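Local coordinates for uncharacterized protein (Bacteroides ovatus, PDB 4E6F) that is of unknown function but belongs to the DUF4468 family and has a TBP-like fold, a curved antiparallel sheet packed with helices, at residues A[39-42]-A[43-47]; A[152-155]-A[156-159]. All blocks are in the same frame, centred on the assembly; numbering follows the deposited sequence. Where two conformers were deposited one is given.

Contact 1: residues A[39-42]-A[43-47]. With EDO (1,2-ethanediol), chain F.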
loop_
_atom_site.group_PDB
_atom_site.type_symbol
_atom_site.label_atom_id
_atom_site.label_comp_id
_atom_site.label_asym_id
_atom_site.label_seq_id
_atom_site.Cartn_x
_atom_site.Cartn_y
_atom_site.Cartn_z
ATOM N N ALA A 39 4.841 -21.438 9.349
ATOM C CA ALA A 39 3.571 -21.985 8.851
ATOM C C ALA A 39 2.360 -21.241 9.423
ATOM O O ALA A 39 1.447 -20.922 8.675
ATOM C CB ALA A 39 3.471 -23.476 9.181
ATOM N N GLN A 40 2.388 -20.875 10.717
ATOM C CA GLN A 40 1.271 -20.131 11.313
ATOM C C GLN A 40 1.127 -18.717 10.686
ATOM O O GLN A 40 0.016 -18.229 10.454
ATOM C CB GLN A 40 1.505 -19.988 12.836
ATOM C CG GLN A 40 1.565 -21.343 13.556
ATOM C CD GLN A 40 1.799 -21.114 15.034
ATOM O OE1 GLN A 40 2.920 -20.881 15.470
ATOM N NE2 GLN A 40 0.751 -21.144 15.837
ATOM N N ILE A 41 2.255 -18.067 10.441
ATOM C CA ILE A 41 2.260 -16.710 9.852
ATOM C C ILE A 41 1.751 -16.780 8.409
ATOM O O ILE A 41 0.903 -15.967 7.991
ATOM C CB ILE A 41 3.676 -16.106 9.946
ATOM C CG1 ILE A 41 4.075 -15.903 11.440
ATOM C CG2 ILE A 41 3.763 -14.756 9.173
ATOM C CD1 ILE A 41 5.552 -15.565 11.643
ATOM N N TYR A 42 2.269 -17.780 7.657
ATOM C CA TYR A 42 1.881 -17.992 6.266
ATOM C C TYR A 42 0.356 -18.224 6.176
ATOM O O TYR A 42 -0.293 -17.651 5.296
ATOM C CB TYR A 42 2.684 -19.177 5.694
ATOM C CG TYR A 42 2.247 -19.588 4.307
ATOM C CD1 TYR A 42 2.782 -18.979 3.173
ATOM C CD2 TYR A 42 1.338 -20.626 4.124
ATOM C CE1 TYR A 42 2.381 -19.367 1.888
ATOM C CE2 TYR A 42 0.929 -21.015 2.849
ATOM C CZ TYR A 42 1.452 -20.380 1.738
ATOM O OH TYR A 42 1.054 -20.796 0.488
ATOM N N ASP A 43 -0.220 -19.064 7.080
ATOM C CA ASP A 43 -1.657 -19.326 7.038
ATOM C C ASP A 43 -2.456 -18.089 7.415
ATOM O O ASP A 43 -3.515 -17.860 6.841
ATOM C CB ASP A 43 -2.037 -20.513 7.926
ATOM C CG ASP A 43 -1.446 -21.837 7.465
ATOM O OD1 ASP A 43 -1.152 -21.974 6.251
ATOM O OD2 ASP A 43 -1.314 -22.741 8.301
ATOM N N THR A 44 -1.965 -17.278 8.370
ATOM C CA THR A 44 -2.677 -16.050 8.742
ATOM C C THR A 44 -2.687 -15.066 7.580
ATOM O O THR A 44 -3.696 -14.396 7.321
ATOM C CB THR A 44 -2.012 -15.409 9.979
ATOM O OG1 THR A 44 -2.030 -16.354 11.051
ATOM C CG2 THR A 44 -2.692 -14.119 10.421
HETATM N N MSE A 45 -1.538 -14.967 6.898
HETATM C CA MSE A 45 -1.359 -14.019 5.792
HETATM C C MSE A 45 -2.113 -14.447 4.516
HETATM O O MSE A 45 -2.626 -13.567 3.800
HETATM C CB MSE A 45 0.121 -13.782 5.542
HETATM C CG MSE A 45 0.749 -12.918 6.654
HETATM SE SE MSE A 45 0.037 -11.050 6.575
HETATM C CE MSE A 45 -1.411 -11.153 7.927
ATOM N N THR A 46 -2.220 -15.774 4.239
ATOM C CA THR A 46 -2.989 -16.178 3.052
ATOM C C THR A 46 -4.463 -15.838 3.286
ATOM O O THR A 46 -5.101 -15.285 2.374
ATOM C CB THR A 46 -2.788 -17.652 2.671
ATOM O OG1 THR A 46 -3.051 -18.473 3.797
ATOM C CG2 THR A 46 -1.409 -17.937 2.108
ATOM N N LYS A 47 -5.002 -16.125 4.501
ATOM C CA LYS A 47 -6.393 -15.804 4.811
ATOM C C LYS A 47 -6.601 -14.292 4.764
ATOM O O LYS A 47 -7.577 -13.820 4.183
ATOM C CB LYS A 47 -6.800 -16.371 6.183
ATOM C CG LYS A 47 -7.045 -17.873 6.171
HETATM C C1 EDO F . 2.251 -19.582 18.847
HETATM O O1 EDO F . 0.944 -20.077 18.648
HETATM C C2 EDO F . 2.421 -18.962 20.264
HETATM O O2 EDO F . 2.128 -19.916 21.268
#
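I41 and M45 meet one turn apart on helix 38-54, an alpha-helix of the TBP-like fold, near its N-terminal end. Apolar contact follows the buried side of the helix. I41 CG2 lies 4.3 Å from M45 CG. I41 touches C103, M45 touches V101, and both touch C108 and F170. Over one face of the Y42 ring lies the methyl of T46, in one of two T46 conformers. In that conformer it makes a CH-pi contact: T46 CG2 is 4.0 Å from the Y42 ring centroid, offset toward the rim. Q40 NE2 donates to O1 of an ethanediol at 3.0 Å, probably from the crystallisation liquor, while Q40 OE1 accepts from S37 N. The backbone bonds are regular i to i+4 pairs: D43 N to A39 O, T44 N to Q40 O, M45 N to I41 O and T46 N to Y42 O. Q40 O takes a second bond, from the hydroxyl of T44. T44 OG1 can give it because it sits beside its own backbone N (chi1 -58°). T44 OG1 lies 2.8 Å from Q40 O and reaches it from the opposite face of the carbonyl plane to T44 N.

Contact 2: residues A[152-155]-A[156-159]. With NO3 (nitrate ion), chain C.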
loop_
_atom_site.group_PDB
_atom_site.type_symbol
_atom_site.label_atom_id
_atom_site.label_comp_id
_atom_site.label_asym_id
_atom_site.label_seq_id
_atom_site.Cartn_x
_atom_site.Cartn_y
_atom_site.Cartn_z
ATOM N N ARG A 152 0.381 11.846 -3.365
ATOM C CA ARG A 152 1.308 11.359 -2.352
ATOM C C ARG A 152 0.586 11.105 -1.011
ATOM O O ARG A 152 0.781 10.042 -0.402
ATOM C CB ARG A 152 2.464 12.339 -2.192
ATOM C CG ARG A 152 3.472 11.883 -1.124
ATOM C CD ARG A 152 4.861 12.401 -1.447
ATOM N NE ARG A 152 5.802 12.235 -0.324
ATOM C CZ ARG A 152 7.090 11.940 -0.466
ATOM N NH1 ARG A 152 7.581 11.631 -1.658
ATOM N NH2 ARG A 152 7.883 11.888 0.595
ATOM N N ARG A 153 -0.255 12.057 -0.548
ATOM C CA ARG A 153 -0.980 11.818 0.701
ATOM C C ARG A 153 -1.844 10.561 0.640
ATOM O O ARG A 153 -1.822 9.753 1.577
ATOM C CB ARG A 153 -1.925 12.988 1.023
ATOM C CG ARG A 153 -1.247 14.237 1.508
ATOM C CD ARG A 153 -2.271 15.158 2.169
ATOM N NE ARG A 153 -1.755 16.522 2.273
ATOM C CZ ARG A 153 -2.002 17.506 1.406
ATOM N NH1 ARG A 153 -2.822 17.311 0.377
ATOM N NH2 ARG A 153 -1.461 18.703 1.585
ATOM N N LYS A 154 -2.690 10.456 -0.396
ATOM C CA LYS A 154 -3.651 9.357 -0.434
ATOM C C LYS A 154 -2.961 8.012 -0.651
ATOM O O LYS A 154 -3.463 7.008 -0.130
ATOM C CB LYS A 154 -4.774 9.624 -1.451
ATOM C CG LYS A 154 -5.636 10.847 -1.075
ATOM C CD LYS A 154 -6.320 10.719 0.272
ATOM C CE LYS A 154 -7.348 11.801 0.519
ATOM N NZ LYS A 154 -6.772 12.991 1.207
ATOM N N THR A 155 -1.814 7.980 -1.359
ATOM C CA THR A 155 -1.114 6.694 -1.533
ATOM C C THR A 155 -0.433 6.289 -0.211
ATOM O O THR A 155 -0.498 5.121 0.191
ATOM C CB THR A 155 -0.112 6.721 -2.694
ATOM O OG1 THR A 155 -0.804 7.159 -3.870
ATOM C CG2 THR A 155 0.501 5.323 -2.958
ATOM N N VAL A 156 0.204 7.247 0.474
ATOM C CA VAL A 156 0.815 6.964 1.784
ATOM C C VAL A 156 -0.290 6.498 2.766
ATOM O O VAL A 156 -0.077 5.515 3.490
ATOM C CB VAL A 156 1.630 8.179 2.331
ATOM C CG1 VAL A 156 2.038 7.971 3.806
ATOM C CG2 VAL A 156 2.871 8.437 1.470
ATOM N N ASP A 157 -1.458 7.183 2.795
ATOM C CA ASP A 157 -2.566 6.768 3.674
ATOM C C ASP A 157 -3.021 5.349 3.333
ATOM O O ASP A 157 -3.326 4.573 4.244
ATOM C CB ASP A 157 -3.765 7.719 3.569
ATOM C CG ASP A 157 -3.501 9.120 4.099
ATOM O OD1 ASP A 157 -2.444 9.328 4.735
ATOM O OD2 ASP A 157 -4.352 10.012 3.864
ATOM N N PHE A 158 -3.101 5.039 2.026
ATOM C CA PHE A 158 -3.504 3.723 1.563
ATOM C C PHE A 158 -2.541 2.639 2.095
ATOM O O PHE A 158 -2.983 1.595 2.590
ATOM C CB PHE A 158 -3.527 3.728 0.029
ATOM C CG PHE A 158 -3.877 2.395 -0.566
ATOM C CD1 PHE A 158 -5.201 2.044 -0.781
ATOM C CD2 PHE A 158 -2.881 1.488 -0.912
ATOM C CE1 PHE A 158 -5.534 0.803 -1.325
ATOM C CE2 PHE A 158 -3.213 0.228 -1.440
ATOM C CZ PHE A 158 -4.539 -0.102 -1.631
ATOM N N ALA A 159 -1.231 2.888 1.988
ATOM C CA ALA A 159 -0.230 1.947 2.492
ATOM C C ALA A 159 -0.345 1.815 4.020
ATOM O O ALA A 159 -0.342 0.682 4.543
ATOM C CB ALA A 159 1.168 2.403 2.105
HETATM N N NO3 C . -5.724 15.469 -0.880
HETATM O O1 NO3 C . -5.481 16.591 -1.298
HETATM O O2 NO3 C . -5.108 14.950 0.023
HETATM O O3 NO3 C . -6.703 14.782 -1.466
HETATM O O HOH W 1 -4.869 12.553 3.406
#
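A nitrate site lies on one side of helix 149-169, next to a water that joins K154 to D157. K154 NZ and D157 OD2 do not touch directly. The water accepts from K154 NZ at 2.9 Å and donates to D157 OD2 at 2.6 Å. D157 OD1 accepts from the Y13 hydroxyl, so both carboxylate oxygens are engaged. The nitrate probably comes from the crystallisation liquor. K154 NZ donates to nitrate O2 at 2.8 Å, with a weak second bond to O3. R153 NH1 adds a weak bond to nitrate O2 at 3.3 Å. The two cations thus share one anion oxygen. Bends at chi2 (-60°) and chi4 of K154 bring NZ within reach of both the nitrate and the water. R153 NE forms a salt bridge with D10. On another side of the turn, R152 CG lies 4.4 Å from V156 CG2. Regular i to i+4 backbone bonds hold the turns, such as D157 N to R153 O at 2.9 Å. R152 NE donates to Y13 O, and R152 NH1 forms a salt bridge with D133. T155, V156 and A159 pack on F27 of strand 24-32. F158 touches L112 of strand 107-119 and meets the ring of Y97 in strand 90-104, with planes about 55° apart.

Overall arrangement
Contact 1 comes first along the chain, on helix 38-54, and contact 2 follows on helix 149-169. Their centres are about 26 Å apart and their nearest atoms about 12 Å, so they do not touch. Contact 2 lies nearer the middle of the molecule, about 7 Å from the chain centre to its own centre, against about 19 Å for contact 1. Strands 72-85, 90-104 and 107-119 meet side chains of both. One antiparallel sheet therefore links two helices that are far apart in sequence, as expected for a TBP-like fold. F170, just after helix 149-169, also touches the helix of contact 1.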